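Local coordinates for ABC transporter ATP-binding protein (Leptospira interrogans serovar Copenhageni, PDB 4HZI) that probably binds and hydrolyses ATP as the ATPase subunit of an orphan ABC transporter involved in manganese utilization and tolerance, at residues Gln169-Leu174 / Lys181-Arg186; Lys153-Leu158 / Asp162-Lys167; Val252-Pro257 / Glu264-Asp269. All blocks are in the same frame, centred on the assembly; numbering follows the deposited sequence.

Overall arrangement
Contacts 1 and 2 are neighbours, with centres 11 Å apart, and share the helical part of the ABC ATPase fold. Contact 2 comes first along the chain, where helix 148-160 ends and the following loop turns back against it. Contact 1 then joins the continuation of that loop to helix 176-188; the LSSGE version of the ABC signature sequence runs from Leu174 into the start of this helix. Leu158 and Leu185 join the two into one apolar cluster. Contact 3, last in sequence, lies across the chain's centre, about 35 and 40 Å from them between centres. It joins edge strand 251-255 of the mixed sheet to helix 264-271, so the three contacts mark opposite flanks of the cassette.

Contact 1: residues Gln169-Leu174 / Lys181-Arg186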
loop_
_atom_site.group_PDB
_atom_site.type_symbol
_atom_site.label_atom_id
_atom_site.label_comp_id
_atom_site.label_asym_id
_atom_site.label_seq_id
_atom_site.Cartn_x
_atom_site.Cartn_y
_atom_site.Cartn_z
ATOM N N GLN A 169 21.400 -4.151 17.568
ATOM C CA GLN A 169 20.985 -2.976 16.788
ATOM C C GLN A 169 19.567 -2.585 17.165
ATOM O O GLN A 169 18.701 -3.442 17.326
ATOM C CB GLN A 169 21.089 -3.228 15.286
ATOM C CG GLN A 169 20.799 -1.979 14.467
ATOM C CD GLN A 169 20.794 -2.241 12.986
ATOM O OE1 GLN A 169 21.302 -3.257 12.519
ATOM N NE2 GLN A 169 20.221 -1.315 12.231
ATOM N N LEU A 170 19.326 -1.289 17.308
ATOM C CA LEU A 170 17.987 -0.811 17.610
ATOM C C LEU A 170 17.063 -1.121 16.427
ATOM O O LEU A 170 17.452 -0.937 15.264
ATOM C CB LEU A 170 17.989 0.690 17.845
ATOM C CG LEU A 170 18.872 1.168 18.999
ATOM C CD1 LEU A 170 18.871 2.689 19.035
ATOM C CD2 LEU A 170 18.373 0.576 20.311
ATOM N N TYR A 171 15.844 -1.549 16.750
ATOM C CA TYR A 171 14.842 -1.936 15.760
ATOM C C TYR A 171 14.501 -0.747 14.853
ATOM O O TYR A 171 14.362 -0.889 13.626
ATOM C CB TYR A 171 13.592 -2.449 16.495
ATOM C CG TYR A 171 12.411 -2.747 15.594
ATOM C CD1 TYR A 171 12.290 -3.978 14.955
ATOM C CD2 TYR A 171 11.415 -1.801 15.387
ATOM C CE1 TYR A 171 11.206 -4.247 14.119
ATOM C CE2 TYR A 171 10.336 -2.064 14.557
ATOM C CZ TYR A 171 10.242 -3.295 13.931
ATOM O OH TYR A 171 9.165 -3.552 13.113
ATOM N N ASN A 172 14.413 0.439 15.453
ATOM C CA ASN A 172 14.075 1.639 14.705
ATOM C C ASN A 172 15.139 2.103 13.713
ATOM O O ASN A 172 14.864 2.963 12.884
ATOM C CB ASN A 172 13.655 2.780 15.647
ATOM C CG ASN A 172 12.218 2.624 16.149
ATOM O OD1 ASN A 172 11.382 1.958 15.518
ATOM N ND2 ASN A 172 11.920 3.245 17.290
ATOM N N THR A 173 16.318 1.500 13.731
ATOM C CA THR A 173 17.325 1.833 12.740
ATOM C C THR A 173 17.371 0.846 11.592
ATOM O O THR A 173 18.155 1.015 10.657
ATOM C CB THR A 173 18.719 1.967 13.381
ATOM O OG1 THR A 173 19.196 0.676 13.798
ATOM C CG2 THR A 173 18.645 2.914 14.569
ATOM N N LEU A 174 16.543 -0.198 11.638
ATOM C CA LEU A 174 16.515 -1.146 10.538
ATOM C C LEU A 174 15.832 -0.541 9.302
ATOM O O LEU A 174 14.946 0.324 9.439
ATOM C CB LEU A 174 15.758 -2.408 10.962
ATOM C CG LEU A 174 16.330 -3.203 12.146
ATOM C CD1 LEU A 174 15.347 -4.305 12.503
ATOM C CD2 LEU A 174 17.687 -3.794 11.828
ATOM N N LYS A 181 11.339 -8.644 8.669
ATOM C CA LYS A 181 12.050 -9.882 9.000
ATOM C C LYS A 181 12.047 -10.120 10.473
ATOM O O LYS A 181 11.826 -11.233 10.923
ATOM C CB LYS A 181 13.512 -9.844 8.536
ATOM C CG LYS A 181 13.700 -9.608 7.061
ATOM C CD LYS A 181 15.180 -9.501 6.702
ATOM C CE LYS A 181 15.339 -8.971 5.297
ATOM N NZ LYS A 181 16.750 -9.115 4.805
ATOM N N ILE A 182 12.292 -9.066 11.233
ATOM C CA ILE A 182 12.388 -9.193 12.662
ATOM C C ILE A 182 11.018 -9.442 13.278
ATOM O O ILE A 182 10.887 -10.265 14.224
ATOM C CB ILE A 182 13.131 -7.975 13.282
ATOM C CG1 ILE A 182 14.607 -7.945 12.813
ATOM C CG2 ILE A 182 13.057 -7.994 14.780
ATOM C CD1 ILE A 182 15.340 -9.255 12.789
ATOM N N LEU A 183 9.989 -8.780 12.740
ATOM C CA LEU A 183 8.617 -9.095 13.144
ATOM C C LEU A 183 8.235 -10.536 12.814
ATOM O O LEU A 183 7.517 -11.176 13.603
ATOM C CB LEU A 183 7.608 -8.106 12.582
ATOM C CG LEU A 183 7.795 -6.684 13.116
ATOM C CD1 LEU A 183 6.815 -5.734 12.447
ATOM C CD2 LEU A 183 7.639 -6.647 14.620
ATOM N N PHE A 184 8.697 -11.067 11.704
ATOM C CA PHE A 184 8.479 -12.461 11.425
ATOM C C PHE A 184 9.133 -13.357 12.517
ATOM O O PHE A 184 8.512 -14.291 13.051
ATOM C CB PHE A 184 8.995 -12.785 10.055
ATOM C CG PHE A 184 8.812 -14.224 9.638
ATOM C CD1 PHE A 184 9.767 -15.187 9.930
ATOM C CD2 PHE A 184 7.679 -14.628 8.952
ATOM C CE1 PHE A 184 9.609 -16.505 9.528
ATOM C CE2 PHE A 184 7.510 -15.939 8.555
ATOM C CZ PHE A 184 8.461 -16.891 8.856
ATOM N N LEU A 185 10.373 -13.035 12.890
ATOM C CA LEU A 185 11.061 -13.825 13.928
ATOM C C LEU A 185 10.307 -13.785 15.244
ATOM O O LEU A 185 10.129 -14.812 15.925
ATOM C CB LEU A 185 12.521 -13.360 14.100
ATOM C CG LEU A 185 13.391 -13.547 12.878
ATOM C CD1 LEU A 185 14.843 -13.242 13.165
ATOM C CD2 LEU A 185 13.215 -14.972 12.341
ATOM N N ARG A 186 9.854 -12.593 15.599
ATOM C CA ARG A 186 9.046 -12.395 16.778
ATOM C C ARG A 186 7.791 -13.296 16.778
ATOM O O ARG A 186 7.395 -13.851 17.839
ATOM C CB ARG A 186 8.650 -10.950 16.870
ATOM C CG ARG A 186 7.709 -10.662 18.020
ATOM C CD ARG A 186 7.341 -9.192 18.105
ATOM N NE ARG A 186 6.405 -8.957 19.192
ATOM C CZ ARG A 186 5.112 -9.301 19.199
ATOM N NH1 ARG A 186 4.551 -9.889 18.148
ATOM N NH2 ARG A 186 4.369 -9.068 20.281
#
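Tyr171, in the short 3-10 turn 171-173, faces Ile182 on helix 176-188 with 8.3 Å between their CA atoms, and the two backbones meet through side chains alone. With CG anti to the backbone N (chi1 174°), the Tyr171 ring reaches out to the helix. Ile182 CG2 lies at the ring edge, 4.1 Å from Tyr171 CD1, while Leu183 crosses the tyrosine nearly at right angles and brings its CD1 to 3.3 Å from Tyr171 OH. A long aromatic side chain suits this place because it spans the gap, so that its hydroxyl comes against Leu183. Deeper in, Leu174 CD1 meets Ile182 CG1 at 3.7 Å, methyl against methylene, between two buried residues.

The turn is braced from within: Leu170 O accepts both Thr173 N and Thr173 OG1, and Gln169 NE2 donates to Thr173 OG1 at 2.7 Å, in the amide plane. Leu174 opens the LSSGE signature sequence characteristic of ABC ATPases, so the contact packs the lead-in to that motif against its own helix. Helix 128-133 packs on the same side chains, Val128 touching both Leu174 and Ile182, while Phe184 faces helix 206-222 and strand 194-198.

Contact 2: residues Lys153-Leu158 / Asp162-Lys167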
loop_
_atom_site.group_PDB
_atom_site.type_symbol
_atom_site.label_atom_id
_atom_site.label_comp_id
_atom_site.label_asym_id
_atom_site.label_seq_id
_atom_site.Cartn_x
_atom_site.Cartn_y
_atom_site.Cartn_z
ATOM N N LYS A 153 17.504 -18.821 23.401
ATOM C CA LYS A 153 16.682 -19.337 22.295
ATOM C C LYS A 153 16.477 -18.269 21.196
ATOM O O LYS A 153 16.496 -18.572 19.995
ATOM C CB LYS A 153 15.335 -19.832 22.819
ATOM C CG LYS A 153 15.438 -21.160 23.551
ATOM C CD LYS A 153 14.115 -21.562 24.193
ATOM C CE LYS A 153 14.038 -23.073 24.370
ATOM N NZ LYS A 153 12.997 -23.463 25.352
ATOM N N THR A 154 16.303 -17.025 21.614
ATOM C CA THR A 154 16.194 -15.931 20.657
ATOM C C THR A 154 17.472 -15.750 19.853
ATOM O O THR A 154 17.426 -15.488 18.656
ATOM C CB THR A 154 15.764 -14.641 21.338
ATOM O OG1 THR A 154 14.357 -14.724 21.590
ATOM C CG2 THR A 154 16.030 -13.405 20.463
ATOM N N LEU A 155 18.630 -15.917 20.490
ATOM C CA LEU A 155 19.882 -15.768 19.749
ATOM C C LEU A 155 20.011 -16.892 18.768
ATOM O O LEU A 155 20.560 -16.725 17.684
ATOM C CB LEU A 155 21.103 -15.731 20.698
ATOM C CG LEU A 155 21.070 -14.620 21.755
ATOM C CD1 LEU A 155 22.223 -14.765 22.754
ATOM C CD2 LEU A 155 21.097 -13.233 21.125
ATOM N N GLN A 156 19.520 -18.062 19.119
ATOM C CA GLN A 156 19.591 -19.150 18.161
ATOM C C GLN A 156 18.707 -18.857 16.924
ATOM O O GLN A 156 19.081 -19.183 15.782
ATOM C CB GLN A 156 19.194 -20.474 18.809
ATOM C CG GLN A 156 19.377 -21.682 17.889
ATOM C CD GLN A 156 20.834 -21.990 17.604
ATOM O OE1 GLN A 156 21.645 -22.101 18.524
ATOM N NE2 GLN A 156 21.174 -22.133 16.332
ATOM N N ILE A 157 17.538 -18.261 17.168
ATOM C CA ILE A 157 16.628 -17.845 16.082
ATOM C C ILE A 157 17.342 -16.889 15.092
ATOM O O ILE A 157 17.359 -17.127 13.848
ATOM C CB ILE A 157 15.314 -17.226 16.660
ATOM C CG1 ILE A 157 14.458 -18.313 17.345
ATOM C CG2 ILE A 157 14.483 -16.616 15.559
ATOM C CD1 ILE A 157 13.390 -17.782 18.277
ATOM N N LEU A 158 17.948 -15.839 15.651
ATOM C CA LEU A 158 18.739 -14.904 14.852
ATOM C C LEU A 158 19.850 -15.634 14.119
ATOM O O LEU A 158 20.022 -15.454 12.905
ATOM C CB LEU A 158 19.292 -13.779 15.712
ATOM C CG LEU A 158 18.261 -12.852 16.334
ATOM C CD1 LEU A 158 18.848 -12.038 17.457
ATOM C CD2 LEU A 158 17.639 -11.920 15.290
ATOM N N ASP A 162 20.710 -15.881 10.086
ATOM C CA ASP A 162 21.854 -15.044 9.701
ATOM C C ASP A 162 21.684 -13.562 10.040
ATOM O O ASP A 162 21.964 -12.696 9.222
ATOM C CB ASP A 162 22.185 -15.239 8.207
ATOM C CG ASP A 162 22.507 -16.704 7.861
ATOM O OD1 ASP A 162 23.147 -17.392 8.688
ATOM O OD2 ASP A 162 22.116 -17.182 6.769
ATOM N N LEU A 163 21.233 -13.286 11.265
ATOM C CA LEU A 163 20.993 -11.927 11.728
ATOM C C LEU A 163 21.495 -11.719 13.157
ATOM O O LEU A 163 21.167 -10.722 13.794
ATOM C CB LEU A 163 19.483 -11.624 11.635
ATOM C CG LEU A 163 18.847 -11.477 10.241
ATOM C CD1 LEU A 163 17.310 -11.617 10.268
ATOM C CD2 LEU A 163 19.188 -10.108 9.671
ATOM N N LEU A 164 22.321 -12.647 13.662
ATOM C CA LEU A 164 22.836 -12.551 15.039
ATOM C C LEU A 164 23.632 -11.270 15.174
ATOM O O LEU A 164 23.568 -10.572 16.189
ATOM C CB LEU A 164 23.703 -13.769 15.369
ATOM C CG LEU A 164 24.259 -13.900 16.785
ATOM C CD1 LEU A 164 23.153 -14.009 17.827
ATOM C CD2 LEU A 164 25.149 -15.136 16.819
ATOM N N SER A 165 24.310 -10.915 14.088
ATOM C CA SER A 165 25.105 -9.700 14.052
ATOM C C SER A 165 24.300 -8.452 14.376
ATOM O O SER A 165 24.896 -7.457 14.789
ATOM C CB SER A 165 25.808 -9.547 12.696
ATOM O OG SER A 165 24.902 -9.145 11.694
ATOM N N LYS A 166 22.966 -8.478 14.204
ATOM C CA LYS A 166 22.142 -7.307 14.532
ATOM C C LYS A 166 21.434 -7.371 15.887
ATOM O O LYS A 166 20.619 -6.501 16.200
ATOM C CB LYS A 166 21.093 -7.087 13.443
ATOM C CG LYS A 166 21.653 -6.953 12.040
ATOM C CD LYS A 166 20.562 -6.505 11.069
ATOM C CE LYS A 166 21.031 -6.579 9.628
ATOM N NZ LYS A 166 21.975 -5.475 9.326
ATOM N N LYS A 167 21.756 -8.367 16.714
ATOM C CA LYS A 167 21.037 -8.575 17.973
ATOM C C LYS A 167 20.881 -7.322 18.812
ATOM O O LYS A 167 19.809 -7.082 19.372
ATOM C CB LYS A 167 21.671 -9.722 18.776
ATOM C CG LYS A 167 23.073 -9.433 19.299
ATOM C CD LYS A 167 23.797 -10.725 19.677
ATOM C CE LYS A 167 25.086 -10.469 20.459
ATOM N NZ LYS A 167 24.830 -9.539 21.595
#
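Leu158, near the end of helix 148-160, and Leu164, in the 3-10 turn 164-166, bring their CA atoms to 4.7 Å as the chain doubles back in a Schellman motif. Leu163 N donates to Leu158 O at 3.0 Å with an N-H...O angle of 159°, the long 6-to-1 bond of this helix ending, and arrives from above the carbonyl plane. Asp162 is the residue past the helix that makes the reversal possible: its phi is positive (58°), a backbone form more usual for glycine. Its CB bond points away from the helix, which suits an exposed acid, and OD2 makes a long, weak ion pair with Lys222.

Leu158 carries the largest share of the packing and meets three residues of the returning segment. Its CB rests 3.8 Å from Leu164 CA, its CD2 lies 4.1 Å from Leu163 CB, and its CD1 touches Lys167 CB at 3.9 Å, the lysine crossing it at about a right angle. A leucine fits well because its two methyls diverge, CD1 to Lys167 and CD2 to Leu163. Leu164 swings its CG opposite the backbone N (chi1 -176°), which carries CD1 back over the last turns of the helix, 3.9 Å from Leu155 CB. Beside it, Lys167 CD lies 4.0 Å from Leu155 CD2. The aliphatic stem of the lysine covers Leu155 while its end leads away from the contact.

The apolar side of this helix ending continues into the helical part of the ABC fold. Leu158 also packs on Val128 and Ile132 of helix 128-133, and Leu158 and Leu163 both reach Leu185 of helix 176-188, where Leu163 meets Ile182 as well.

Contact 3: residues Val252-Pro257 / Glu264-Asp269; sequences VIHFGP and EKNLED
His254 and Asn266 meet where the edge strand of the mixed sheet of the ABC ATPase fold is overlaid by a following short helix, 264-271. The histidine adopts a chi1 of -156°, placing CG roughly opposite the backbone N and lifting the imidazole off the strand towards the helix. Asn266 lays its amide over one face of the ring, with ND2 4.0 Å from His254 CG and offset to the rim; amide and ring lie nearly parallel, their planes only 21° apart, in van der Waals contact. Asn266 ND2 also donates to the backbone O of Glu260, in the preceding helix 258-261. That bond probably helps hold the amide's rotation, and with it its place over the ring. Asparagine suits the position because its flat head can do both jobs at once.

One residue earlier the chain turns a corner at Ile253, so that two consecutive residues both direct their side chains to the helix. Asp269 holds its CG anti to its own backbone N (chi1 -174°), which sends the carboxylate across towards the isoleucine.

Beyond the strand, Gly256 has backbone angles that would press any side chain against the preceding carbonyl, which explains the glycine before Pro257, which sits at the N-cap position of helix 258-261. Strand 243-248 pairs with Ile253 and His254 through Leu246. At Ile253, CG2 lies 3.5 Å from Asp269 OD2 and 4.2 Å from Asn266 O.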
loop_
_atom_site.group_PDB
_atom_site.type_symbol
_atom_site.label_atom_id
_atom_site.label_comp_id
_atom_site.label_asym_id
_atom_site.label_seq_id
_atom_site.Cartn_x
_atom_site.Cartn_y
_atom_site.Cartn_z
ATOM N N VAL A 252 -16.640 -16.388 0.342
ATOM C CA VAL A 252 -15.592 -17.080 -0.394
ATOM C C VAL A 252 -16.073 -17.236 -1.844
ATOM O O VAL A 252 -17.080 -17.912 -2.062
ATOM C CB VAL A 252 -15.301 -18.415 0.255
ATOM C CG1 VAL A 252 -14.347 -19.257 -0.593
ATOM C CG2 VAL A 252 -14.697 -18.229 1.608
ATOM N N ILE A 253 -15.380 -16.578 -2.775
ATOM C CA ILE A 253 -15.621 -16.602 -4.246
ATOM C C ILE A 253 -15.060 -17.961 -4.793
ATOM O O ILE A 253 -15.694 -18.630 -5.618
ATOM C CB ILE A 253 -14.908 -15.372 -4.918
ATOM C CG1 ILE A 253 -15.644 -14.062 -4.637
ATOM C CG2 ILE A 253 -14.780 -15.467 -6.430
ATOM C CD1 ILE A 253 -17.139 -14.228 -4.435
ATOM N N HIS A 254 -13.903 -18.382 -4.285
ATOM C CA HIS A 254 -13.315 -19.689 -4.633
ATOM C C HIS A 254 -12.266 -20.068 -3.572
ATOM O O HIS A 254 -11.659 -19.177 -2.940
ATOM C CB HIS A 254 -12.703 -19.697 -6.077
ATOM C CG HIS A 254 -12.642 -21.088 -6.652
ATOM N ND1 HIS A 254 -11.511 -21.874 -6.600
ATOM C CD2 HIS A 254 -13.620 -21.878 -7.157
ATOM C CE1 HIS A 254 -11.782 -23.069 -7.105
ATOM N NE2 HIS A 254 -13.058 -23.102 -7.433
ATOM N N PHE A 255 -12.120 -21.369 -3.329
ATOM C CA PHE A 255 -11.108 -21.920 -2.461
ATOM C C PHE A 255 -10.526 -23.111 -3.210
ATOM O O PHE A 255 -11.278 -23.963 -3.727
ATOM C CB PHE A 255 -11.699 -22.398 -1.125
ATOM C CG PHE A 255 -10.814 -23.341 -0.343
ATOM C CD1 PHE A 255 -9.509 -22.979 -0.016
ATOM C CD2 PHE A 255 -11.257 -24.573 0.053
ATOM C CE1 PHE A 255 -8.680 -23.845 0.662
ATOM C CE2 PHE A 255 -10.426 -25.449 0.743
ATOM C CZ PHE A 255 -9.144 -25.082 1.059
ATOM N N GLY A 256 -9.205 -23.178 -3.283
ATOM C CA GLY A 256 -8.558 -24.361 -3.873
ATOM C C GLY A 256 -7.097 -24.157 -4.209
ATOM O O GLY A 256 -6.448 -23.210 -3.717
ATOM N N PRO A 257 -6.534 -25.055 -5.041
ATOM C CA PRO A 257 -5.161 -24.865 -5.513
ATOM C C PRO A 257 -5.037 -23.494 -6.121
ATOM O O PRO A 257 -5.909 -23.043 -6.845
ATOM C CB PRO A 257 -4.987 -25.970 -6.597
ATOM C CG PRO A 257 -5.998 -27.015 -6.239
ATOM C CD PRO A 257 -7.180 -26.238 -5.648
ATOM N N GLU A 264 -7.968 -16.232 -14.939
ATOM C CA GLU A 264 -8.615 -15.001 -15.351
ATOM C C GLU A 264 -10.080 -14.966 -14.978
ATOM O O GLU A 264 -10.592 -13.958 -14.475
ATOM C CB GLU A 264 -8.359 -14.758 -16.848
ATOM C CG GLU A 264 -9.227 -13.671 -17.452
ATOM C CD GLU A 264 -8.907 -13.387 -18.925
ATOM O OE1 GLU A 264 -8.057 -14.083 -19.515
ATOM O OE2 GLU A 264 -9.515 -12.442 -19.482
ATOM N N LYS A 265 -10.807 -16.073 -15.162
ATOM C CA LYS A 265 -12.217 -16.060 -14.805
ATOM C C LYS A 265 -12.539 -15.814 -13.318
ATOM O O LYS A 265 -13.417 -15.012 -12.982
ATOM C CB LYS A 265 -12.907 -17.377 -15.212
ATOM C CG LYS A 265 -14.422 -17.248 -15.218
ATOM C CD LYS A 265 -15.118 -18.315 -14.379
ATOM C CE LYS A 265 -16.569 -17.937 -14.074
ATOM N NZ LYS A 265 -17.053 -18.537 -12.794
ATOM N N ASN A 266 -11.849 -16.548 -12.450
ATOM C CA ASN A 266 -12.041 -16.437 -10.993
ATOM C C ASN A 266 -11.572 -15.042 -10.471
ATOM O O ASN A 266 -12.274 -14.451 -9.665
ATOM C CB ASN A 266 -11.335 -17.550 -10.262
ATOM C CG ASN A 266 -12.124 -18.890 -10.307
ATOM O OD1 ASN A 266 -13.345 -18.886 -10.345
ATOM N ND2 ASN A 266 -11.431 -19.987 -10.336
ATOM N N LEU A 267 -10.447 -14.542 -10.997
ATOM C CA LEU A 267 -10.007 -13.191 -10.635
ATOM C C LEU A 267 -10.913 -12.084 -11.196
ATOM O O LEU A 267 -11.165 -11.075 -10.519
ATOM C CB LEU A 267 -8.547 -12.968 -11.023
ATOM C CG LEU A 267 -7.572 -13.834 -10.251
ATOM C CD1 LEU A 267 -6.146 -13.485 -10.604
ATOM C CD2 LEU A 267 -7.764 -13.745 -8.743
ATOM N N GLU A 268 -11.433 -12.258 -12.416
ATOM C CA GLU A 268 -12.412 -11.281 -12.941
ATOM C C GLU A 268 -13.689 -11.306 -12.103
ATOM O O GLU A 268 -14.328 -10.297 -11.902
ATOM C CB GLU A 268 -12.701 -11.513 -14.445
ATOM C CG GLU A 268 -11.487 -11.248 -15.346
ATOM C CD GLU A 268 -11.691 -11.520 -16.828
ATOM O OE1 GLU A 268 -12.668 -12.219 -17.193
ATOM O OE2 GLU A 268 -10.831 -11.070 -17.633
ATOM N N ASP A 269 -14.036 -12.465 -11.546
ATOM C CA ASP A 269 -15.173 -12.550 -10.669
ATOM C C ASP A 269 -14.858 -11.824 -9.362
ATOM O O ASP A 269 -15.685 -11.102 -8.826
ATOM C CB ASP A 269 -15.551 -14.005 -10.391
ATOM C CG ASP A 269 -16.827 -14.143 -9.588
ATOM O OD1 ASP A 269 -17.553 -13.146 -9.453
ATOM O OD2 ASP A 269 -17.112 -15.255 -9.081
#